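Local coordinates for protein lovastatin nonaketide synthase, polyketide synthase component (Aspergillus terreus, PDB 7CPX) that builds the nonaketide chain of dihydromonacolin L, a lovastatin precursor, from malonyl-CoA as a homodimeric multidomain polyketide synthase working with the partner protein lovC, at residues 1526-1538 and 1581-1595. The protein carries 2 engineered substitutions. Numbering follows the deposited sequence.
Sequences DLEKTMAHARSLL and VSFDRWDAILKRVGF
Met-1531 makes the central apolar contact between helices 1527-1537 and 1583-1592, which cross at -55° with their axes 9.4 Å apart. Its SD lies at the edge of the Trp-1586 ring, 3.8 Å from CZ3, a Met-aromatic contact. The same sulfur rests on Ile-1589 CG2. A bend at chi3 (70°) turns the methyl CE toward Leu-1590, 3.5 Å from its CD2. Leu-1527 divides its two methyls: CD1 goes to Trp-1586 CH2, while CD2 meets Val-1581 CG2 tip to tip and also nears Ile-1589 CD1. Val-1593, just past its helix, packs CG2 against Met-1531 CB and CG1 against the backbone of Glu-1528.

Phe-1595 makes a second aromatic contact. Arg-1535 CD sits over one face of its ring, 4.1 Å from the centroid, as a CH-pi contact. Met-1531 O and Leu-1538 CD1 lie at the ring edge. Strands 1542-1547 and 1614-1618 add Met-1544 and Thr-1617 to the surroundings of Phe-1595.

The polar links are modest. Arg-1535 NE gives a weak, strongly bent hydrogen bond to Gly-1594 O at 2.8 Å. Its NH2 bonds to Ile-1620 O. Glu-1528 OE2 and Arg-1592 NH2 form a long salt bridge of 3.6 Å, the carboxylate and guanidinium planes 46° apart.

The pair joins two helices beside the mixed sheet of the methyltransferase region, whose family has a Rossmann-like fold. The pairing probably relies on apolar burial around Met-1531 and Phe-1595. Arg-1535 shares in it, its chain on the Phe-1595 ring and its end held by Gly-1594 O and Ile-1620 O, whereas the long Glu-1528/Arg-1592 ion pair at the margin probably adds little.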
ATOM      1  N   ASP A1526     -18.804 -54.721 -58.369  1.00168.43           N
ATOM      2  CA  ASP A1526     -20.159 -54.302 -58.707  1.00168.43           C
ATOM      3  C   ASP A1526     -20.146 -52.960 -59.435  1.00168.43           C
ATOM      4  O   ASP A1526     -20.991 -52.096 -59.194  1.00168.43           O
ATOM      5  CB  ASP A1526     -21.021 -54.222 -57.453  1.00168.43           C
ATOM      6  CG  ASP A1526     -20.851 -55.429 -56.550  1.00168.43           C
ATOM      7  OD1 ASP A1526     -19.768 -55.569 -55.945  1.00168.43           O
ATOM      8  OD2 ASP A1526     -21.799 -56.235 -56.447  1.00168.43           O
ATOM      9  N   LEU A1527     -19.168 -52.779 -60.327  1.00167.90           N
ATOM     10  CA  LEU A1527     -18.961 -51.500 -61.001  1.00167.90           C
ATOM     11  C   LEU A1527     -20.269 -50.869 -61.464  1.00167.90           C
ATOM     12  O   LEU A1527     -20.562 -49.712 -61.143  1.00167.90           O
ATOM     13  CB  LEU A1527     -18.018 -51.702 -62.190  1.00167.90           C
ATOM     14  CG  LEU A1527     -17.726 -50.468 -63.047  1.00167.90           C
ATOM     15  CD1 LEU A1527     -17.128 -49.357 -62.202  1.00167.90           C
ATOM     16  CD2 LEU A1527     -16.797 -50.825 -64.195  1.00167.90           C
ATOM     17  N   GLU A1528     -21.070 -51.617 -62.223  1.00164.19           N
ATOM     18  CA  GLU A1528     -22.327 -51.066 -62.716  1.00164.19           C
ATOM     19  C   GLU A1528     -23.253 -50.695 -61.564  1.00164.19           C
ATOM     20  O   GLU A1528     -23.866 -49.621 -61.570  1.00164.19           O
ATOM     21  CB  GLU A1528     -23.007 -52.064 -63.652  1.00164.19           C
ATOM     22  CG  GLU A1528     -22.120 -52.541 -64.789  1.00164.19           C
ATOM     23  CD  GLU A1528     -22.884 -53.322 -65.840  1.00164.19           C
ATOM     24  OE1 GLU A1528     -24.103 -53.530 -65.659  1.00164.19           O
ATOM     25  OE2 GLU A1528     -22.267 -53.727 -66.847  1.00164.19           O
ATOM     26  N   LYS A1529     -23.357 -51.565 -60.558  1.00163.04           N
ATOM     27  CA  LYS A1529     -24.234 -51.274 -59.429  1.00163.04           C
ATOM     28  C   LYS A1529     -23.690 -50.124 -58.590  1.00163.04           C
ATOM     29  O   LYS A1529     -24.462 -49.318 -58.061  1.00163.04           O
ATOM     30  CB  LYS A1529     -24.421 -52.525 -58.574  1.00163.04           C
ATOM     31  CG  LYS A1529     -24.970 -53.712 -59.348  1.00163.04           C
ATOM     32  CD  LYS A1529     -25.502 -54.799 -58.426  1.00163.04           C
ATOM     33  CE  LYS A1529     -24.405 -55.392 -57.557  1.00163.04           C
ATOM     34  NZ  LYS A1529     -24.907 -56.514 -56.718  1.00163.04           N
ATOM     35  N   THR A1530     -22.366 -50.026 -58.457  1.00164.03           N
ATOM     36  CA  THR A1530     -21.788 -48.902 -57.726  1.00164.03           C
ATOM     37  C   THR A1530     -22.078 -47.584 -58.434  1.00164.03           C
ATOM     38  O   THR A1530     -22.394 -46.575 -57.790  1.00164.03           O
ATOM     39  CB  THR A1530     -20.281 -49.099 -57.561  1.00164.03           C
ATOM     40  OG1 THR A1530     -19.650 -49.076 -58.846  1.00164.03           O
ATOM     41  CG2 THR A1530     -19.984 -50.427 -56.878  1.00164.03           C
ATOM     42  N   MET A1531     -21.980 -47.572 -59.764  1.00161.38           N
ATOM     43  CA  MET A1531     -22.290 -46.358 -60.512  1.00161.38           C
ATOM     44  C   MET A1531     -23.780 -46.037 -60.442  1.00161.38           C
ATOM     45  O   MET A1531     -24.169 -44.864 -60.399  1.00161.38           O
ATOM     46  CB  MET A1531     -21.825 -46.512 -61.958  1.00161.38           C
ATOM     47  CG  MET A1531     -20.322 -46.729 -62.082  1.00161.38           C
ATOM     48  SD  MET A1531     -19.800 -47.306 -63.708  1.00161.38           S
ATOM     49  CE  MET A1531     -20.092 -45.845 -64.696  1.00161.38           C
ATOM     50  N   ALA A1532     -24.628 -47.068 -60.419  1.00158.44           N
ATOM     51  CA  ALA A1532     -26.054 -46.838 -60.208  1.00158.44           C
ATOM     52  C   ALA A1532     -26.307 -46.222 -58.838  1.00158.44           C
ATOM     53  O   ALA A1532     -27.165 -45.346 -58.688  1.00158.44           O
ATOM     54  CB  ALA A1532     -26.825 -48.148 -60.360  1.00158.44           C
ATOM     55  N   HIS A1533     -25.572 -46.676 -57.823  1.00157.28           N
ATOM     56  CA  HIS A1533     -25.665 -46.071 -56.498  1.00157.28           C
ATOM     57  C   HIS A1533     -25.257 -44.604 -56.542  1.00157.28           C
ATOM     58  O   HIS A1533     -25.923 -43.735 -55.959  1.00157.28           O
ATOM     59  CB  HIS A1533     -24.777 -46.845 -55.525  1.00157.28           C
ATOM     60  CG  HIS A1533     -25.199 -48.267 -55.323  1.00157.28           C
ATOM     61  ND1 HIS A1533     -24.333 -49.247 -54.888  1.00157.28           N
ATOM     62  CD2 HIS A1533     -26.396 -48.875 -55.500  1.00157.28           C
ATOM     63  CE1 HIS A1533     -24.977 -50.397 -54.805  1.00157.28           C
ATOM     64  NE2 HIS A1533     -26.232 -50.198 -55.170  1.00157.28           N
ATOM     65  N   ALA A1534     -24.155 -44.312 -57.233  1.00154.61           N
ATOM     66  CA  ALA A1534     -23.718 -42.929 -57.380  1.00154.61           C
ATOM     67  C   ALA A1534     -24.806 -42.086 -58.030  1.00154.61           C
ATOM     68  O   ALA A1534     -25.056 -40.949 -57.612  1.00154.61           O
ATOM     69  CB  ALA A1534     -22.430 -42.871 -58.200  1.00154.61           C
ATOM     70  N   ARG A1535     -25.464 -42.629 -59.056  1.00151.65           N
ATOM     71  CA  ARG A1535     -26.607 -41.938 -59.646  1.00151.65           C
ATOM     72  C   ARG A1535     -27.697 -41.715 -58.610  1.00151.65           C
ATOM     73  O   ARG A1535     -28.289 -40.631 -58.539  1.00151.65           O
ATOM     74  CB  ARG A1535     -27.164 -42.745 -60.819  1.00151.65           C
ATOM     75  CG  ARG A1535     -28.316 -42.075 -61.551  1.00151.65           C
ATOM     76  CD  ARG A1535     -27.929 -40.701 -62.069  1.00151.65           C
ATOM     77  NE  ARG A1535     -28.950 -40.134 -62.941  1.00151.65           N
ATOM     78  CZ  ARG A1535     -30.019 -39.473 -62.518  1.00151.65           C
ATOM     79  NH1 ARG A1535     -30.252 -39.285 -61.228  1.00151.65           N
ATOM     80  NH2 ARG A1535     -30.879 -38.992 -63.410  1.00151.65           N
ATOM     81  N   SER A1536     -27.978 -42.737 -57.800  1.00152.37           N
ATOM     82  CA  SER A1536     -29.012 -42.617 -56.783  1.00152.37           C
ATOM     83  C   SER A1536     -28.731 -41.453 -55.846  1.00152.37           C
ATOM     84  O   SER A1536     -29.658 -40.737 -55.449  1.00152.37           O
ATOM     85  CB  SER A1536     -29.122 -43.919 -55.989  1.00152.37           C
ATOM     86  OG  SER A1536     -29.424 -45.010 -56.841  1.00152.37           O
ATOM     87  N   LEU A1537     -27.466 -41.245 -55.481  1.00152.64           N
ATOM     88  CA  LEU A1537     -27.121 -40.119 -54.622  1.00152.64           C
ATOM     89  C   LEU A1537     -27.031 -38.795 -55.366  1.00152.64           C
ATOM     90  O   LEU A1537     -27.220 -37.742 -54.746  1.00152.64           O
ATOM     91  CB  LEU A1537     -25.791 -40.374 -53.905  1.00152.64           C
ATOM     92  CG  LEU A1537     -25.825 -41.316 -52.697  1.00152.64           C
ATOM     93  CD1 LEU A1537     -24.497 -41.264 -51.959  1.00152.64           C
ATOM     94  CD2 LEU A1537     -26.976 -40.989 -51.754  1.00152.64           C
ATOM     95  N   LEU A1538     -26.752 -38.813 -56.665  1.00150.89           N
ATOM     96  CA  LEU A1538     -26.615 -37.578 -57.422  1.00150.89           C
ATOM     97  C   LEU A1538     -27.977 -36.996 -57.771  1.00150.89           C
ATOM     98  O   LEU A1538     -28.910 -37.722 -58.126  1.00150.89           O
ATOM     99  CB  LEU A1538     -25.820 -37.816 -58.705  1.00150.89           C
ATOM    100  CG  LEU A1538     -24.303 -37.926 -58.564  1.00150.89           C
ATOM    101  CD1 LEU A1538     -23.683 -38.256 -59.905  1.00150.89           C
ATOM    102  CD2 LEU A1538     -23.712 -36.642 -58.009  1.00150.89           C
ATOM    103  N   VAL A1581     -11.276 -50.484 -67.900  1.00171.62           N
ATOM    104  CA  VAL A1581     -12.360 -50.085 -68.787  1.00171.62           C
ATOM    105  C   VAL A1581     -11.892 -48.958 -69.696  1.00171.62           C
ATOM    106  O   VAL A1581     -11.446 -47.908 -69.223  1.00171.62           O
ATOM    107  CB  VAL A1581     -13.599 -49.669 -67.973  1.00171.62           C
ATOM    108  CG1 VAL A1581     -14.736 -49.276 -68.890  1.00171.62           C
ATOM    109  CG2 VAL A1581     -14.029 -50.797 -67.045  1.00171.62           C
ATOM    110  N   SER A1582     -11.974 -49.177 -71.005  1.00171.33           N
ATOM    111  CA  SER A1582     -11.696 -48.112 -71.956  1.00171.33           C
ATOM    112  C   SER A1582     -12.750 -47.021 -71.826  1.00171.33           C
ATOM    113  O   SER A1582     -13.884 -47.272 -71.409  1.00171.33           O
ATOM    114  CB  SER A1582     -11.677 -48.660 -73.381  1.00171.33           C
ATOM    115  OG  SER A1582     -12.909 -49.284 -73.699  1.00171.33           O
ATOM    116  N   PHE A1583     -12.372 -45.791 -72.185  1.00168.51           N
ATOM    117  CA  PHE A1583     -13.327 -44.695 -72.076  1.00168.51           C
ATOM    118  C   PHE A1583     -14.586 -44.970 -72.888  1.00168.51           C
ATOM    119  O   PHE A1583     -15.655 -44.462 -72.541  1.00168.51           O
ATOM    120  CB  PHE A1583     -12.685 -43.370 -72.505  1.00168.51           C
ATOM    121  CG  PHE A1583     -12.415 -43.261 -73.979  1.00168.51           C
ATOM    122  CD1 PHE A1583     -13.413 -42.874 -74.858  1.00168.51           C
ATOM    123  CD2 PHE A1583     -11.152 -43.518 -74.482  1.00168.51           C
ATOM    124  CE1 PHE A1583     -13.160 -42.766 -76.212  1.00168.51           C
ATOM    125  CE2 PHE A1583     -10.893 -43.409 -75.834  1.00168.51           C
ATOM    126  CZ  PHE A1583     -11.898 -43.032 -76.700  1.00168.51           C
ATOM    127  N   ASP A1584     -14.487 -45.776 -73.948  1.00169.09           N
ATOM    128  CA  ASP A1584     -15.677 -46.171 -74.696  1.00169.09           C
ATOM    129  C   ASP A1584     -16.557 -47.106 -73.873  1.00169.09           C
ATOM    130  O   ASP A1584     -17.775 -46.907 -73.773  1.00169.09           O
ATOM    131  CB  ASP A1584     -15.266 -46.837 -76.009  1.00169.09           C
ATOM    132  CG  ASP A1584     -14.333 -45.973 -76.832  1.00169.09           C
ATOM    133  OD1 ASP A1584     -13.166 -45.799 -76.422  1.00169.09           O
ATOM    134  OD2 ASP A1584     -14.764 -45.469 -77.891  1.00169.09           O
ATOM    135  N   ARG A1585     -15.959 -48.137 -73.272  1.00170.09           N
ATOM    136  CA  ARG A1585     -16.739 -49.018 -72.409  1.00170.09           C
ATOM    137  C   ARG A1585     -17.146 -48.307 -71.126  1.00170.09           C
ATOM    138  O   ARG A1585     -18.212 -48.598 -70.569  1.00170.09           O
ATOM    139  CB  ARG A1585     -15.952 -50.289 -72.093  1.00170.09           C
ATOM    140  CG  ARG A1585     -16.725 -51.280 -71.231  1.00170.09           C
ATOM    141  CD  ARG A1585     -16.096 -52.663 -71.253  1.00170.09           C
ATOM    142  NE  ARG A1585     -16.928 -53.647 -70.570  1.00170.09           N
ATOM    143  CZ  ARG A1585     -16.820 -53.973 -69.288  1.00170.09           C
ATOM    144  NH1 ARG A1585     -15.908 -53.419 -68.505  1.00170.09           N
ATOM    145  NH2 ARG A1585     -17.649 -54.879 -68.777  1.00170.09           N
ATOM    146  N   TRP A1586     -16.318 -47.377 -70.647  1.00165.72           N
ATOM    147  CA  TRP A1586     -16.754 -46.500 -69.567  1.00165.72           C
ATOM    148  C   TRP A1586     -18.032 -45.780 -69.957  1.00165.72           C
ATOM    149  O   TRP A1586     -18.987 -45.726 -69.181  1.00165.72           O
ATOM    150  CB  TRP A1586     -15.668 -45.479 -69.232  1.00165.72           C
ATOM    151  CG  TRP A1586     -14.730 -45.891 -68.147  1.00165.72           C
ATOM    152  CD1 TRP A1586     -13.388 -46.093 -68.263  1.00165.72           C
ATOM    153  CD2 TRP A1586     -15.057 -46.141 -66.776  1.00165.72           C
ATOM    154  NE1 TRP A1586     -12.857 -46.456 -67.050  1.00165.72           N
ATOM    155  CE2 TRP A1586     -13.861 -46.493 -66.120  1.00165.72           C
ATOM    156  CE3 TRP A1586     -16.244 -46.101 -66.038  1.00165.72           C
ATOM    157  CZ2 TRP A1586     -13.819 -46.808 -64.764  1.00165.72           C
ATOM    158  CZ3 TRP A1586     -16.199 -46.413 -64.691  1.00165.72           C
ATOM    159  CH2 TRP A1586     -14.995 -46.762 -64.069  1.00165.72           C
ATOM    160  N   ASP A1587     -18.065 -45.222 -71.168  1.00163.40           N
ATOM    161  CA  ASP A1587     -19.254 -44.518 -71.631  1.00163.40           C
ATOM    162  C   ASP A1587     -20.450 -45.455 -71.707  1.00163.40           C
ATOM    163  O   ASP A1587     -21.558 -45.093 -71.304  1.00163.40           O
ATOM    164  CB  ASP A1587     -18.981 -43.886 -72.997  1.00163.40           C
ATOM    165  CG  ASP A1587     -20.157 -43.089 -73.516  1.00163.40           C
ATOM    166  OD1 ASP A1587     -20.394 -41.977 -72.999  1.00163.40           O
ATOM    167  OD2 ASP A1587     -20.842 -43.573 -74.440  1.00163.40           O
ATOM    168  N   ALA A1588     -20.242 -46.667 -72.222  1.00164.45           N
ATOM    169  CA  ALA A1588     -21.346 -47.616 -72.341  1.00164.45           C
ATOM    170  C   ALA A1588     -21.928 -47.954 -70.973  1.00164.45           C
ATOM    171  O   ALA A1588     -23.140 -47.830 -70.749  1.00164.45           O
ATOM    172  CB  ALA A1588     -20.870 -48.885 -73.050  1.00164.45           C
ATOM    173  N   ILE A1589     -21.072 -48.366 -70.036  1.00164.87           N
ATOM    174  CA  ILE A1589     -21.545 -48.718 -68.699  1.00164.87           C
ATOM    175  C   ILE A1589     -22.188 -47.510 -68.033  1.00164.87           C
ATOM    176  O   ILE A1589     -23.247 -47.614 -67.402  1.00164.87           O
ATOM    177  CB  ILE A1589     -20.382 -49.267 -67.850  1.00164.87           C
ATOM    178  CG1 ILE A1589     -19.844 -50.565 -68.452  1.00164.87           C
ATOM    179  CG2 ILE A1589     -20.841 -49.486 -66.417  1.00164.87           C
ATOM    180  CD1 ILE A1589     -18.469 -50.947 -67.944  1.00164.87           C
ATOM    181  N   LEU A1590     -21.555 -46.347 -68.168  1.00159.74           N
ATOM    182  CA  LEU A1590     -22.011 -45.137 -67.503  1.00159.74           C
ATOM    183  C   LEU A1590     -23.382 -44.712 -68.013  1.00159.74           C
ATOM    184  O   LEU A1590     -24.233 -44.271 -67.233  1.00159.74           O
ATOM    185  CB  LEU A1590     -20.954 -44.053 -67.722  1.00159.74           C
ATOM    186  CG  LEU A1590     -20.961 -42.713 -66.994  1.00159.74           C
ATOM    187  CD1 LEU A1590     -21.687 -41.694 -67.839  1.00159.74           C
ATOM    188  CD2 LEU A1590     -21.561 -42.818 -65.609  1.00159.74           C
ATOM    189  N   LYS A1591     -23.615 -44.838 -69.321  1.00158.95           N
ATOM    190  CA  LYS A1591     -24.947 -44.603 -69.863  1.00158.95           C
ATOM    191  C   LYS A1591     -25.939 -45.640 -69.354  1.00158.95           C
ATOM    192  O   LYS A1591     -27.080 -45.304 -69.020  1.00158.95           O
ATOM    193  CB  LYS A1591     -24.899 -44.617 -71.390  1.00158.95           C
ATOM    194  CG  LYS A1591     -24.161 -43.440 -71.999  1.00158.95           C
ATOM    195  CD  LYS A1591     -23.933 -43.644 -73.488  1.00158.95           C
ATOM    196  CE  LYS A1591     -23.454 -42.368 -74.160  1.00158.95           C
ATOM    197  NZ  LYS A1591     -23.002 -42.611 -75.558  1.00158.95           N
ATOM    198  N   ARG A1592     -25.521 -46.907 -69.285  1.00161.86           N
ATOM    199  CA  ARG A1592     -26.437 -47.955 -68.845  1.00161.86           C
ATOM    200  C   ARG A1592     -26.893 -47.730 -67.409  1.00161.86           C
ATOM    201  O   ARG A1592     -28.024 -48.077 -67.049  1.00161.86           O
ATOM    202  CB  ARG A1592     -25.780 -49.328 -68.981  1.00161.86           C
ATOM    203  CG  ARG A1592     -25.837 -49.905 -70.384  1.00161.86           C
ATOM    204  CD  ARG A1592     -25.592 -51.404 -70.373  1.00161.86           C
ATOM    205  NE  ARG A1592     -24.260 -51.741 -69.884  1.00161.86           N
ATOM    206  CZ  ARG A1592     -23.177 -51.818 -70.645  1.00161.86           C
ATOM    207  NH1 ARG A1592     -23.225 -51.576 -71.945  1.00161.86           N
ATOM    208  NH2 ARG A1592     -22.015 -52.148 -70.088  1.00161.86           N
ATOM    209  N   VAL A1593     -26.034 -47.147 -66.576  1.00160.34           N
ATOM    210  CA  VAL A1593     -26.334 -46.991 -65.156  1.00160.34           C
ATOM    211  C   VAL A1593     -26.973 -45.630 -64.904  1.00160.34           C
ATOM    212  O   VAL A1593     -27.057 -45.177 -63.757  1.00160.34           O
ATOM    213  CB  VAL A1593     -25.074 -47.179 -64.292  1.00160.34           C
ATOM    214  CG1 VAL A1593     -24.485 -48.568 -64.505  1.00160.34           C
ATOM    215  CG2 VAL A1593     -24.044 -46.103 -64.593  1.00160.34           C
ATOM    216  N   GLY A1594     -27.425 -44.968 -65.968  1.00156.41           N
ATOM    217  CA  GLY A1594     -28.216 -43.762 -65.820  1.00156.41           C
ATOM    218  C   GLY A1594     -27.416 -42.478 -65.728  1.00156.41           C
ATOM    219  O   GLY A1594     -27.556 -41.727 -64.759  1.00156.41           O
ATOM    220  N   PHE A1595     -26.575 -42.213 -66.725  1.00154.62           N
ATOM    221  CA  PHE A1595     -25.815 -40.974 -66.794  1.00154.62           C
ATOM    222  C   PHE A1595     -25.810 -40.478 -68.236  1.00154.62           C
ATOM    223  O   PHE A1595     -26.412 -41.085 -69.127  1.00154.62           O
ATOM    224  CB  PHE A1595     -24.384 -41.165 -66.287  1.00154.62           C
ATOM    225  CG  PHE A1595     -24.275 -41.344 -64.803  1.00154.62           C
ATOM    226  CD1 PHE A1595     -24.482 -42.581 -64.225  1.00154.62           C
ATOM    227  CD2 PHE A1595     -23.930 -40.281 -63.989  1.00154.62           C
ATOM    228  CE1 PHE A1595     -24.358 -42.755 -62.867  1.00154.62           C
ATOM    229  CE2 PHE A1595     -23.812 -40.447 -62.626  1.00154.62           C
ATOM    230  CZ  PHE A1595     -24.029 -41.685 -62.063  1.00154.62           C
TER